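Nisin leader peptide-processing serine protease NisP (Lactococcus lactis subsp. lactis, PDB 4MZD) probably cleaves the leader peptide from the lantibiotic precursor of nisin, acting as a subtilisin-like serine endopeptidase of the cell envelope. Local coordinates at residues G97-G102 / A187-R192; N171-F176 / R191-D196; D324-Q329 / L333-F338; T339-N342 / Y346-V349. All blocks are in the same frame, centred on the assembly; numbering follows the deposited sequence. Where two conformers were deposited one is given.

Contact 1 (G97-G102 / A187-R192); sequences GIIDSG and ARAIRR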
loop_
_atom_site.group_PDB
_atom_site.type_symbol
_atom_site.label_atom_id
_atom_site.label_comp_id
_atom_site.label_asym_id
_atom_site.label_seq_id
_atom_site.Cartn_x
_atom_site.Cartn_y
_atom_site.Cartn_z
ATOM N N GLY A 97 -1.932 -1.325 10.980
ATOM C CA GLY A 97 -3.057 -0.449 10.729
ATOM C C GLY A 97 -3.204 -0.223 9.238
ATOM O O GLY A 97 -2.264 0.229 8.587
ATOM N N ILE A 98 -4.368 -0.554 8.690
ATOM C CA ILE A 98 -4.583 -0.473 7.253
ATOM C C ILE A 98 -5.414 0.759 6.924
ATOM O O ILE A 98 -6.589 0.842 7.298
ATOM C CB ILE A 98 -5.291 -1.720 6.697
ATOM C CG1 ILE A 98 -4.615 -3.008 7.172
ATOM C CG2 ILE A 98 -5.319 -1.664 5.168
ATOM C CD1 ILE A 98 -5.367 -4.255 6.736
ATOM N N ILE A 99 -4.793 1.717 6.243
ATOM C CA ILE A 99 -5.450 2.964 5.871
ATOM C C ILE A 99 -5.880 2.815 4.414
ATOM O O ILE A 99 -5.059 2.869 3.498
ATOM C CB ILE A 99 -4.493 4.148 6.064
ATOM C CG1 ILE A 99 -4.111 4.263 7.547
ATOM C CG2 ILE A 99 -5.128 5.432 5.559
ATOM C CD1 ILE A 99 -3.138 5.398 7.874
ATOM N N ASP A 100 -7.169 2.569 4.204
ATOM C CA ASP A 100 -7.635 2.132 2.897
ATOM C C ASP A 100 -9.155 2.274 2.827
ATOM O O ASP A 100 -9.730 3.112 3.525
ATOM C CB ASP A 100 -7.150 0.699 2.613
ATOM C CG ASP A 100 -6.897 0.449 1.141
ATOM O OD1 ASP A 100 -7.885 0.423 0.383
ATOM O OD2 ASP A 100 -5.722 0.261 0.754
ATOM N N SER A 101 -9.815 1.463 2.007
ATOM C CA SER A 101 -11.255 1.638 1.816
ATOM C C SER A 101 -12.129 0.909 2.839
ATOM O O SER A 101 -13.337 0.805 2.639
ATOM C CB SER A 101 -11.678 1.248 0.395
ATOM O OG SER A 101 -11.587 -0.148 0.187
ATOM N N GLY A 102 -11.536 0.428 3.930
ATOM C CA GLY A 102 -12.272 -0.345 4.911
ATOM C C GLY A 102 -12.038 -1.827 4.715
ATOM O O GLY A 102 -11.096 -2.233 4.033
ATOM N N ALA A 187 -4.072 11.945 6.746
ATOM C CA ALA A 187 -3.249 12.411 7.858
ATOM C C ALA A 187 -3.897 12.090 9.203
ATOM O O ALA A 187 -3.226 11.624 10.122
ATOM C CB ALA A 187 -2.950 13.912 7.727
ATOM N N ARG A 188 -5.200 12.318 9.311
ATOM C CA ARG A 188 -5.923 11.955 10.530
ATOM C C ARG A 188 -5.839 10.451 10.789
ATOM O O ARG A 188 -5.703 10.011 11.930
ATOM C CB ARG A 188 -7.390 12.397 10.455
ATOM C CG ARG A 188 -7.607 13.870 10.760
ATOM C CD ARG A 188 -9.083 14.233 10.869
ATOM N NE ARG A 188 -9.785 14.103 9.596
ATOM C CZ ARG A 188 -10.850 13.328 9.399
ATOM N NH1 ARG A 188 -11.348 12.610 10.397
ATOM N NH2 ARG A 188 -11.420 13.271 8.203
ATOM N N ALA A 189 -5.932 9.663 9.725
ATOM C CA ALA A 189 -5.850 8.210 9.855
ATOM C C ALA A 189 -4.479 7.752 10.336
ATOM O O ALA A 189 -4.383 6.828 11.147
ATOM C CB ALA A 189 -6.204 7.535 8.537
ATOM N N ILE A 190 -3.420 8.389 9.839
ATOM C CA ILE A 190 -2.070 8.050 10.277
ATOM C C ILE A 190 -1.926 8.297 11.776
ATOM O O ILE A 190 -1.424 7.449 12.515
ATOM C CB ILE A 190 -1.012 8.860 9.498
ATOM C CG1 ILE A 190 -0.958 8.401 8.034
ATOM C CG2 ILE A 190 0.353 8.734 10.166
ATOM C CD1 ILE A 190 -0.206 9.367 7.116
ATOM N N ARG A 191 -2.382 9.460 12.227
ATOM C CA ARG A 191 -2.304 9.791 13.646
ATOM C C ARG A 191 -3.101 8.805 14.493
ATOM O O ARG A 191 -2.634 8.351 15.541
ATOM C CB ARG A 191 -2.807 11.211 13.891
ATOM C CG ARG A 191 -1.943 12.276 13.262
ATOM C CD ARG A 191 -2.543 13.651 13.488
ATOM N NE ARG A 191 -1.789 14.685 12.792
ATOM C CZ ARG A 191 -0.749 15.325 13.312
ATOM N NH1 ARG A 191 -0.339 15.042 14.546
ATOM N NH2 ARG A 191 -0.117 16.249 12.596
ATOM N N ARG A 192 -4.305 8.479 14.037
ATOM C CA ARG A 192 -5.182 7.568 14.769
ATOM C C ARG A 192 -4.597 6.159 14.838
ATOM O O ARG A 192 -4.649 5.504 15.880
ATOM C CB ARG A 192 -6.566 7.535 14.118
ATOM C CG ARG A 192 -7.619 6.763 14.897
ATOM C CD ARG A 192 -7.946 7.450 16.219
ATOM N NE ARG A 192 -7.252 6.837 17.344
ATOM C CZ ARG A 192 -7.221 7.356 18.567
ATOM N NH1 ARG A 192 -7.825 8.512 18.812
ATOM N NH2 ARG A 192 -6.578 6.729 19.541
#
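Ile-99 lies over the helix turn at Ala-189 and Ile-190, and its CD1 methyl does most of the touching. CD1 lies 3.8 Å from Ala-189 CB and 3.7 Å from Ile-190 CG1, and it also meets the helix backbone, 3.6 Å from Ile-190 N. The second branch helps: Ile-99 CG2 packs 3.8 Å from Ala-189 CB, so the alanine methyl sits against both arms of the isoleucine. CG1 stands opposite the carbonyl carbon (chi1 -62°) and the chain runs out straight from there, which carries CD1 to the helix. With only a methyl at Ala-189, helix 183-195 comes close, CA to CA 6.6 Å between Ile-99 and Ala-189. Ile-203 on strand 200-210 and Val-175, in the loop after strand 169-174, touch the same isoleucine. This is a helix packed on the parallel sheet of the subtilisin-like alpha/beta fold. The next residue, Asp-100, is the predicted charge-relay aspartate and hydrogen-bonds His-147 ND1. Apolar and buried, the contact is van der Waals packing between branched and methyl groups; Asp-100 itself does not touch this helix segment.

Contact 2 (N171-F176 / R191-D196); sequences NIYRVF and RRAADD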
loop_
_atom_site.group_PDB
_atom_site.type_symbol
_atom_site.label_atom_id
_atom_site.label_comp_id
_atom_site.label_asym_id
_atom_site.label_seq_id
_atom_site.Cartn_x
_atom_site.Cartn_y
_atom_site.Cartn_z
ATOM N N ASN A 171 -5.877 -3.662 12.131
ATOM C CA ASN A 171 -6.837 -2.657 12.551
ATOM C C ASN A 171 -7.146 -1.766 11.352
ATOM O O ASN A 171 -6.277 -1.554 10.510
ATOM C CB ASN A 171 -6.288 -1.862 13.732
ATOM C CG ASN A 171 -6.171 -2.708 14.987
ATOM O OD1 ASN A 171 -7.131 -3.347 15.408
ATOM N ND2 ASN A 171 -4.988 -2.736 15.569
ATOM N N ILE A 172 -8.375 -1.270 11.263
ATOM C CA ILE A 172 -8.916 -0.752 10.011
ATOM C C ILE A 172 -9.277 0.723 10.091
ATOM O O ILE A 172 -10.084 1.129 10.927
ATOM C CB ILE A 172 -10.183 -1.545 9.630
ATOM C CG1 ILE A 172 -9.897 -3.050 9.648
ATOM C CG2 ILE A 172 -10.749 -1.069 8.304
ATOM C CD1 ILE A 172 -8.810 -3.477 8.711
ATOM N N TYR A 173 -8.697 1.509 9.182
ATOM C CA TYR A 173 -8.902 2.955 9.135
ATOM C C TYR A 173 -9.397 3.312 7.743
ATOM O O TYR A 173 -8.652 3.223 6.766
ATOM C CB TYR A 173 -7.606 3.692 9.525
ATOM C CG TYR A 173 -7.170 3.218 10.885
ATOM C CD1 TYR A 173 -7.744 3.739 12.037
ATOM C CD2 TYR A 173 -6.266 2.174 11.023
ATOM C CE1 TYR A 173 -7.410 3.250 13.287
ATOM C CE2 TYR A 173 -5.925 1.679 12.274
ATOM C CZ TYR A 173 -6.495 2.222 13.398
ATOM O OH TYR A 173 -6.158 1.720 14.634
ATOM N N ARG A 174 -10.675 3.670 7.646
ATOM C CA ARG A 174 -11.295 3.875 6.345
ATOM C C ARG A 174 -11.163 5.321 5.888
ATOM O O ARG A 174 -11.602 6.244 6.582
ATOM C CB ARG A 174 -12.768 3.465 6.372
ATOM C CG ARG A 174 -13.425 3.539 5.003
ATOM C CD ARG A 174 -14.741 2.793 4.899
ATOM N NE ARG A 174 -15.858 3.474 5.541
ATOM C CZ ARG A 174 -16.649 4.374 4.956
ATOM N NH1 ARG A 174 -17.656 4.898 5.642
ATOM N NH2 ARG A 174 -16.460 4.738 3.699
ATOM N N VAL A 175 -10.564 5.498 4.709
ATOM C CA VAL A 175 -10.376 6.820 4.118
ATOM C C VAL A 175 -10.940 6.923 2.701
ATOM O O VAL A 175 -10.765 7.944 2.040
ATOM C CB VAL A 175 -8.894 7.274 4.135
ATOM C CG1 VAL A 175 -8.377 7.363 5.564
ATOM C CG2 VAL A 175 -8.027 6.356 3.283
ATOM N N PHE A 176 -11.617 5.879 2.233
ATOM C CA PHE A 176 -12.326 5.937 0.958
ATOM C C PHE A 176 -13.758 5.491 1.160
ATOM O O PHE A 176 -14.030 4.577 1.948
ATOM C CB PHE A 176 -11.723 4.999 -0.092
ATOM C CG PHE A 176 -10.361 5.403 -0.575
ATOM C CD1 PHE A 176 -10.212 6.220 -1.688
ATOM C CD2 PHE A 176 -9.225 4.953 0.076
ATOM C CE1 PHE A 176 -8.957 6.576 -2.142
ATOM C CE2 PHE A 176 -7.969 5.318 -0.358
ATOM C CZ PHE A 176 -7.834 6.127 -1.474
ATOM N N ARG A 191 -2.382 9.460 12.227
ATOM C CA ARG A 191 -2.304 9.791 13.646
ATOM C C ARG A 191 -3.101 8.805 14.493
ATOM O O ARG A 191 -2.634 8.351 15.541
ATOM C CB ARG A 191 -2.807 11.211 13.891
ATOM C CG ARG A 191 -1.943 12.276 13.262
ATOM C CD ARG A 191 -2.543 13.651 13.488
ATOM N NE ARG A 191 -1.789 14.685 12.792
ATOM C CZ ARG A 191 -0.749 15.325 13.312
ATOM N NH1 ARG A 191 -0.339 15.042 14.546
ATOM N NH2 ARG A 191 -0.117 16.249 12.596
ATOM N N ARG A 192 -4.305 8.479 14.037
ATOM C CA ARG A 192 -5.182 7.568 14.769
ATOM C C ARG A 192 -4.597 6.159 14.838
ATOM O O ARG A 192 -4.649 5.504 15.880
ATOM C CB ARG A 192 -6.566 7.535 14.118
ATOM C CG ARG A 192 -7.619 6.763 14.897
ATOM C CD ARG A 192 -7.946 7.450 16.219
ATOM N NE ARG A 192 -7.252 6.837 17.344
ATOM C CZ ARG A 192 -7.221 7.356 18.567
ATOM N NH1 ARG A 192 -7.825 8.512 18.812
ATOM N NH2 ARG A 192 -6.578 6.729 19.541
ATOM N N ALA A 193 -4.044 5.691 13.725
ATOM C CA ALA A 193 -3.429 4.372 13.695
ATOM C C ALA A 193 -2.244 4.304 14.656
ATOM O O ALA A 193 -2.048 3.294 15.324
ATOM C CB ALA A 193 -3.004 4.018 12.284
ATOM N N ALA A 194 -1.455 5.374 14.723
ATOM C CA ALA A 194 -0.328 5.428 15.647
ATOM C C ALA A 194 -0.814 5.485 17.093
ATOM O O ALA A 194 -0.276 4.799 17.969
ATOM C CB ALA A 194 0.561 6.615 15.330
ATOM N N ASP A 195 -1.840 6.292 17.345
ATOM C CA ASP A 195 -2.407 6.390 18.689
ATOM C C ASP A 195 -2.976 5.062 19.182
ATOM O O ASP A 195 -2.950 4.784 20.376
ATOM C CB ASP A 195 -3.470 7.484 18.751
ATOM C CG ASP A 195 -2.866 8.879 18.780
ATOM O OD1 ASP A 195 -1.706 9.005 19.217
ATOM O OD2 ASP A 195 -3.545 9.841 18.363
ATOM N N ASP A 196 -3.483 4.250 18.260
ATOM C CA ASP A 196 -4.044 2.949 18.603
ATOM C C ASP A 196 -2.971 1.868 18.768
ATOM O O ASP A 196 -3.292 0.709 19.028
ATOM C CB ASP A 196 -5.061 2.499 17.556
ATOM C CG ASP A 196 -6.341 3.318 17.564
ATOM O OD1 ASP A 196 -6.593 4.074 18.532
ATOM O OD2 ASP A 196 -7.108 3.178 16.584
#
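Tyr-173 OH donates a short hydrogen bond, 2.6 Å, to Asp-196 OD2, and Asn-198 ND2 also hydrogen-bonds the same hydroxyl. The carboxylate accepts the tyrosine's bond on the anti lone pair of OD2, with OD2 close to the plane of the ring and the carboxylate turned 35° from it. Its other oxygen is held by Arg-192, one helical turn back: NH2 makes a salt bridge to Asp-196 OD1 at 2.8 Å, on the syn side though well out of the carboxylate plane, and NE adds a weak bond. Arg-192 gets there by folding at chi2 and chi3, which brings its guanidinium back toward the helix end while CG passes 3.9 Å from Tyr-173 CE1. Ala-193 covers one face of the ring: its CB stands 4.0 Å from the centroid in a CH-pi contact, displaced toward the rim, and comes within 3.7 Å of Tyr-173 CE2. The tyrosine thus reaches from strand 169-174 across the C-terminal end of helix 183-195. Strand and helix are consecutive here, the first half of a beta-alpha-beta crossover completed by strand 200-210, which lies parallel in the same sheet. Tyr-117 and Lys-119, on strand 117-120, touch the tyrosine side chain as well. With one carboxylate oxygen facing an arginine and the other a phenol, Asp-196 is probably kept ionised, and the paired grip should fix both the rotation of the carboxylate and the position of the tyrosine hydroxyl at the helix end.

Contact 3 (D324-Q329 / L333-F338); sequences DKFVSQ and LKDWLF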
loop_
_atom_site.group_PDB
_atom_site.type_symbol
_atom_site.label_atom_id
_atom_site.label_comp_id
_atom_site.label_asym_id
_atom_site.label_seq_id
_atom_site.Cartn_x
_atom_site.Cartn_y
_atom_site.Cartn_z
ATOM N N ASP A 324 -10.195 -9.808 -23.984
ATOM C CA ASP A 324 -10.709 -11.127 -24.340
ATOM C C ASP A 324 -9.613 -12.188 -24.349
ATOM O O ASP A 324 -9.773 -13.263 -23.775
ATOM C CB ASP A 324 -11.435 -11.085 -25.684
ATOM C CG ASP A 324 -12.719 -10.286 -25.618
ATOM O OD1 ASP A 324 -13.370 -10.306 -24.549
ATOM O OD2 ASP A 324 -13.074 -9.637 -26.622
ATOM N N LYS A 325 -8.501 -11.880 -25.003
ATOM C CA LYS A 325 -7.381 -12.812 -25.101
ATOM C C LYS A 325 -6.646 -12.950 -23.768
ATOM O O LYS A 325 -6.185 -14.033 -23.410
ATOM C CB LYS A 325 -6.419 -12.366 -26.209
ATOM C CG LYS A 325 -5.128 -13.177 -26.316
ATOM C CD LYS A 325 -4.346 -12.829 -27.582
ATOM C CE LYS A 325 -2.957 -13.458 -27.567
ATOM N NZ LYS A 325 -2.197 -13.181 -28.823
ATOM N N PHE A 326 -6.524 -11.841 -23.043
ATOM C CA PHE A 326 -5.918 -11.849 -21.717
ATOM C C PHE A 326 -6.606 -12.885 -20.841
ATOM O O PHE A 326 -5.959 -13.654 -20.129
ATOM C CB PHE A 326 -6.037 -10.454 -21.090
ATOM C CG PHE A 326 -5.431 -10.336 -19.713
ATOM C CD1 PHE A 326 -4.055 -10.307 -19.540
ATOM C CD2 PHE A 326 -6.243 -10.230 -18.592
ATOM C CE1 PHE A 326 -3.508 -10.198 -18.275
ATOM C CE2 PHE A 326 -5.696 -10.107 -17.327
ATOM C CZ PHE A 326 -4.329 -10.087 -17.167
ATOM N N VAL A 327 -7.930 -12.900 -20.902
ATOM C CA VAL A 327 -8.710 -13.816 -20.094
ATOM C C VAL A 327 -8.755 -15.211 -20.721
ATOM O O VAL A 327 -8.457 -16.199 -20.058
ATOM C CB VAL A 327 -10.135 -13.276 -19.852
ATOM C CG1 VAL A 327 -10.976 -14.294 -19.099
ATOM C CG2 VAL A 327 -10.080 -11.963 -19.086
ATOM N N SER A 328 -9.108 -15.298 -22.000
ATOM C CA SER A 328 -9.295 -16.606 -22.626
ATOM C C SER A 328 -8.008 -17.431 -22.708
ATOM O O SER A 328 -8.054 -18.663 -22.691
ATOM C CB SER A 328 -9.927 -16.468 -24.012
ATOM O OG SER A 328 -8.982 -16.013 -24.960
ATOM N N GLN A 329 -6.863 -16.761 -22.798
ATOM C CA GLN A 329 -5.591 -17.477 -22.857
ATOM C C GLN A 329 -4.923 -17.589 -21.482
ATOM O O GLN A 329 -3.813 -18.110 -21.366
ATOM C CB GLN A 329 -4.644 -16.845 -23.884
ATOM C CG GLN A 329 -5.171 -16.912 -25.311
ATOM C CD GLN A 329 -4.153 -16.468 -26.347
ATOM O OE1 GLN A 329 -3.009 -16.155 -26.019
ATOM N NE2 GLN A 329 -4.568 -16.440 -27.609
ATOM N N LEU A 333 -3.527 -15.527 -14.854
ATOM C CA LEU A 333 -3.091 -16.481 -13.838
ATOM C C LEU A 333 -1.686 -16.192 -13.333
ATOM O O LEU A 333 -1.374 -16.434 -12.163
ATOM C CB LEU A 333 -3.153 -17.908 -14.379
ATOM C CG LEU A 333 -4.547 -18.431 -14.713
ATOM C CD1 LEU A 333 -4.457 -19.664 -15.594
ATOM C CD2 LEU A 333 -5.316 -18.740 -13.434
ATOM N N LYS A 334 -0.834 -15.697 -14.225
ATOM C CA LYS A 334 0.534 -15.359 -13.860
ATOM C C LYS A 334 0.776 -13.856 -13.768
ATOM O O LYS A 334 1.725 -13.430 -13.122
ATOM C CB LYS A 334 1.523 -15.979 -14.844
ATOM C CG LYS A 334 1.505 -17.493 -14.846
ATOM C CD LYS A 334 2.653 -18.069 -15.659
ATOM C CE LYS A 334 2.733 -17.448 -17.042
ATOM N NZ LYS A 334 3.479 -16.158 -17.044
ATOM N N ASP A 335 -0.073 -13.062 -14.417
ATOM C CA ASP A 335 0.160 -11.621 -14.521
ATOM C C ASP A 335 -0.476 -10.830 -13.391
ATOM O O ASP A 335 0.037 -9.777 -12.996
ATOM C CB ASP A 335 -0.408 -11.072 -15.830
ATOM C CG ASP A 335 0.397 -11.463 -17.050
ATOM O OD1 ASP A 335 1.358 -12.253 -16.938
ATOM O OD2 ASP A 335 0.019 -10.985 -18.138
ATOM N N TRP A 336 -1.627 -11.300 -12.915
ATOM C CA TRP A 336 -2.347 -10.622 -11.848
ATOM C C TRP A 336 -2.305 -11.506 -10.615
ATOM O O TRP A 336 -1.912 -12.674 -10.693
ATOM C CB TRP A 336 -3.777 -10.282 -12.273
ATOM C CG TRP A 336 -3.852 -9.207 -13.326
ATOM C CD1 TRP A 336 -2.804 -8.552 -13.916
ATOM C CD2 TRP A 336 -5.045 -8.665 -13.904
ATOM N NE1 TRP A 336 -3.277 -7.640 -14.827
ATOM C CE2 TRP A 336 -4.647 -7.690 -14.840
ATOM C CE3 TRP A 336 -6.412 -8.905 -13.717
ATOM C CZ2 TRP A 336 -5.566 -6.958 -15.589
ATOM C CZ3 TRP A 336 -7.325 -8.179 -14.466
ATOM C CH2 TRP A 336 -6.894 -7.214 -15.390
ATOM N N LEU A 337 -2.680 -10.949 -9.476
ATOM C CA LEU A 337 -2.568 -11.717 -8.254
ATOM C C LEU A 337 -3.925 -11.926 -7.590
ATOM O O LEU A 337 -4.842 -11.107 -7.665
ATOM C CB LEU A 337 -1.508 -11.151 -7.319
ATOM C CG LEU A 337 -1.792 -9.747 -6.827
ATOM C CD1 LEU A 337 -2.390 -9.797 -5.443
ATOM C CD2 LEU A 337 -0.509 -8.918 -6.796
ATOM N N PHE A 338 -4.035 -13.074 -6.954
ATOM C CA PHE A 338 -5.292 -13.577 -6.433
ATOM C C PHE A 338 -5.409 -13.187 -4.967
ATOM O O PHE A 338 -4.548 -13.527 -4.160
ATOM C CB PHE A 338 -5.247 -15.097 -6.580
ATOM C CG PHE A 338 -6.558 -15.785 -6.389
ATOM C CD1 PHE A 338 -7.562 -15.686 -7.331
ATOM C CD2 PHE A 338 -6.758 -16.583 -5.282
ATOM C CE1 PHE A 338 -8.760 -16.367 -7.151
ATOM C CE2 PHE A 338 -7.947 -17.258 -5.095
ATOM C CZ PHE A 338 -8.943 -17.162 -6.035
#
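Phe-326 pushes the edge of its ring into the face of Trp-336, and the two side chains supply most of the buried surface. The leading atom is Phe-326 CZ, which stands 3.4 Å from Trp-336 CE2 and sits over the middle of the indole. Phe-326 CE2 follows it, 3.6 Å from Trp-336 CZ2, over the six-membered part. The planes meet at 51° with the ring centroids 4.5 Å apart, an edge-to-face pair that is tilted well away from perpendicular. In Phe-326 the ring lies opposite the backbone N (chi1 -180°), an orientation that sends it out from helix 316-328 to the indole. Both segments belong to the part of the subtilase domain that leads toward the predicted catalytic serine: helix 316-328 ends, the chain turns through the short helix 332-335, and Trp-336 leaves helical geometry just before strand 337-340 begins. Asp-335 is the third participant. Its OD2 lies 3.6 Å from Phe-326 CE1, at the edge of the ring and near its plane, where the partly positive C-H can face the carboxylate. That oxygen has its hydrogen-bond partner in Asn-317 ND2, near the start of helix 316-328, so Asp-335 also ties the turn back to the helix. Phe-318 adds a further edge-to-face contact to Phe-326, while Tyr-350 and Tyr-348 approach Trp-336.

Contact 4 (T339-N342 / Y346-V349); sequences TTTN and YQYV
Thr-339 and Gln-347 face each other as an antiparallel hydrogen-bonded pair: Thr-339 N donates to Gln-347 O at 3.0 Å, and Gln-347 N returns a bond to Thr-339 O at 2.9 Å. The same Thr-339 O also receives a CA-H...O contact from Tyr-346 CA at 3.1 Å. A water gives a hydrogen bond to Thr-341 OG1 at 2.8 Å and lies near the amide oxygens of Asn-342 and Gln-347. Beyond the polar groups, Thr-339 CG2 packs crosswise on Val-349 CG2 at 3.8 Å, and Thr-341 CG2 lies 3.9 Å from Gln-347 CB. Thr-341 places OG1 opposite its backbone N (chi1 -166°), leaving CG2 to meet the glutamine stem. Thr-340 CG2 approaches Tyr-346 CE1 obliquely. Outside the hairpin, Thr-339 OG1 bonds Glu-150 O, Thr-341 OG1 bonds Glu-150 OE2, Thr-340 OG1 bonds Thr-149 O, and Tyr-346 OH bonds Asp-109. Helix 147-156, which carries the predicted catalytic histidine, therefore receives all three threonine hydroxyls. Backbone hydrogen bonds pair the strands of this beta hairpin, and each threonine divides its work, methyl to the partner strand and hydroxyl to helix 147-156.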
loop_
_atom_site.group_PDB
_atom_site.type_symbol
_atom_site.label_atom_id
_atom_site.label_comp_id
_atom_site.label_asym_id
_atom_site.label_seq_id
_atom_site.Cartn_x
_atom_site.Cartn_y
_atom_site.Cartn_z
ATOM N N THR A 339 -6.471 -12.472 -4.617
ATOM C CA THR A 339 -6.614 -11.998 -3.251
ATOM C C THR A 339 -8.080 -11.982 -2.807
ATOM O O THR A 339 -9.001 -12.199 -3.607
ATOM C CB THR A 339 -5.942 -10.633 -3.067
ATOM O OG1 THR A 339 -5.762 -10.378 -1.668
ATOM C CG2 THR A 339 -6.760 -9.536 -3.712
ATOM N N THR A 340 -8.280 -11.763 -1.512
ATOM C CA THR A 340 -9.607 -11.658 -0.918
ATOM C C THR A 340 -10.319 -10.394 -1.378
ATOM O O THR A 340 -9.687 -9.357 -1.522
ATOM C CB THR A 340 -9.484 -11.594 0.613
ATOM O OG1 THR A 340 -8.520 -10.603 0.968
ATOM C CG2 THR A 340 -8.998 -12.920 1.177
ATOM N N THR A 341 -11.629 -10.456 -1.587
ATOM C CA THR A 341 -12.356 -9.229 -1.900
ATOM C C THR A 341 -13.712 -9.158 -1.183
ATOM O O THR A 341 -14.106 -10.094 -0.476
ATOM C CB THR A 341 -12.443 -8.980 -3.420
ATOM O OG1 THR A 341 -12.874 -7.635 -3.665
ATOM C CG2 THR A 341 -13.377 -9.974 -4.078
ATOM N N ASN A 342 -14.408 -8.034 -1.346
ATOM C CA ASN A 342 -15.574 -7.722 -0.518
ATOM C C ASN A 342 -16.866 -8.416 -0.947
ATOM O O ASN A 342 -17.947 -8.087 -0.456
ATOM C CB ASN A 342 -15.773 -6.210 -0.391
ATOM C CG ASN A 342 -16.244 -5.586 -1.674
ATOM O OD1 ASN A 342 -16.129 -6.187 -2.734
ATOM N ND2 ASN A 342 -16.778 -4.376 -1.590
ATOM N N TYR A 346 -12.975 -14.024 -3.913
ATOM C CA TYR A 346 -11.637 -13.677 -4.396
ATOM C C TYR A 346 -11.696 -12.955 -5.724
ATOM O O TYR A 346 -12.697 -13.014 -6.433
ATOM C CB TYR A 346 -10.768 -14.942 -4.503
ATOM C CG TYR A 346 -10.811 -15.685 -3.199
ATOM C CD1 TYR A 346 -9.930 -15.367 -2.180
ATOM C CD2 TYR A 346 -11.789 -16.641 -2.948
ATOM C CE1 TYR A 346 -9.996 -15.995 -0.955
ATOM C CE2 TYR A 346 -11.868 -17.269 -1.722
ATOM C CZ TYR A 346 -10.975 -16.937 -0.722
ATOM O OH TYR A 346 -11.060 -17.554 0.505
ATOM N N GLN A 347 -10.601 -12.287 -6.064
ATOM C CA GLN A 347 -10.494 -11.585 -7.328
ATOM C C GLN A 347 -9.029 -11.464 -7.709
ATOM O O GLN A 347 -8.161 -11.378 -6.841
ATOM C CB GLN A 347 -11.102 -10.188 -7.180
ATOM C CG GLN A 347 -11.054 -9.326 -8.416
ATOM C CD GLN A 347 -11.896 -8.080 -8.267
ATOM O OE1 GLN A 347 -12.915 -8.086 -7.575
ATOM N NE2 GLN A 347 -11.472 -7.000 -8.908
ATOM N N TYR A 348 -8.765 -11.440 -9.012
ATOM C CA TYR A 348 -7.455 -11.079 -9.536
ATOM C C TYR A 348 -7.310 -9.572 -9.620
ATOM O O TYR A 348 -8.184 -8.888 -10.156
ATOM C CB TYR A 348 -7.240 -11.705 -10.918
ATOM C CG TYR A 348 -6.833 -13.154 -10.815
ATOM C CD1 TYR A 348 -5.500 -13.491 -10.616
ATOM C CD2 TYR A 348 -7.774 -14.183 -10.875
ATOM C CE1 TYR A 348 -5.101 -14.804 -10.491
ATOM C CE2 TYR A 348 -7.378 -15.511 -10.758
ATOM C CZ TYR A 348 -6.043 -15.813 -10.561
ATOM O OH TYR A 348 -5.668 -17.135 -10.424
ATOM N N VAL A 349 -6.192 -9.072 -9.100
ATOM C CA VAL A 349 -5.918 -7.641 -9.021
ATOM C C VAL A 349 -4.473 -7.369 -9.437
ATOM O O VAL A 349 -3.672 -8.289 -9.602
ATOM C CB VAL A 349 -6.134 -7.120 -7.576
ATOM C CG1 VAL A 349 -7.571 -7.358 -7.132
ATOM C CG2 VAL A 349 -5.149 -7.772 -6.614
HETATM O O HOH W 1 -14.728 -6.523 -5.407
#

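In the fold
Contacts 1 and 2 are one unit: their centres lie 3 Å apart, they share helix 183-195, and strands 95-100 and 169-174 are neighbours in the sheet, with Ile-98 N probably hydrogen-bonded to Asn-171 O at 2.8 Å. Contacts 3 and 4 form a second pair, centres 14 Å apart, joined by strand 337-340 and a probable bond from Val-349 N to Leu-337 O. Centres of contacts 1 and 4 are about 21 Å apart, yet both lie near the predicted charge-relay residues: contact 1 holds Asp-100, while the side chain of Val-349 in contact 4 lies about 7 Å from those of His-147 and Ser-353. Contact 3 is centred about 32 Å from contact 1, though the Trp-336 side chain is about 11 Å from that of Ser-353.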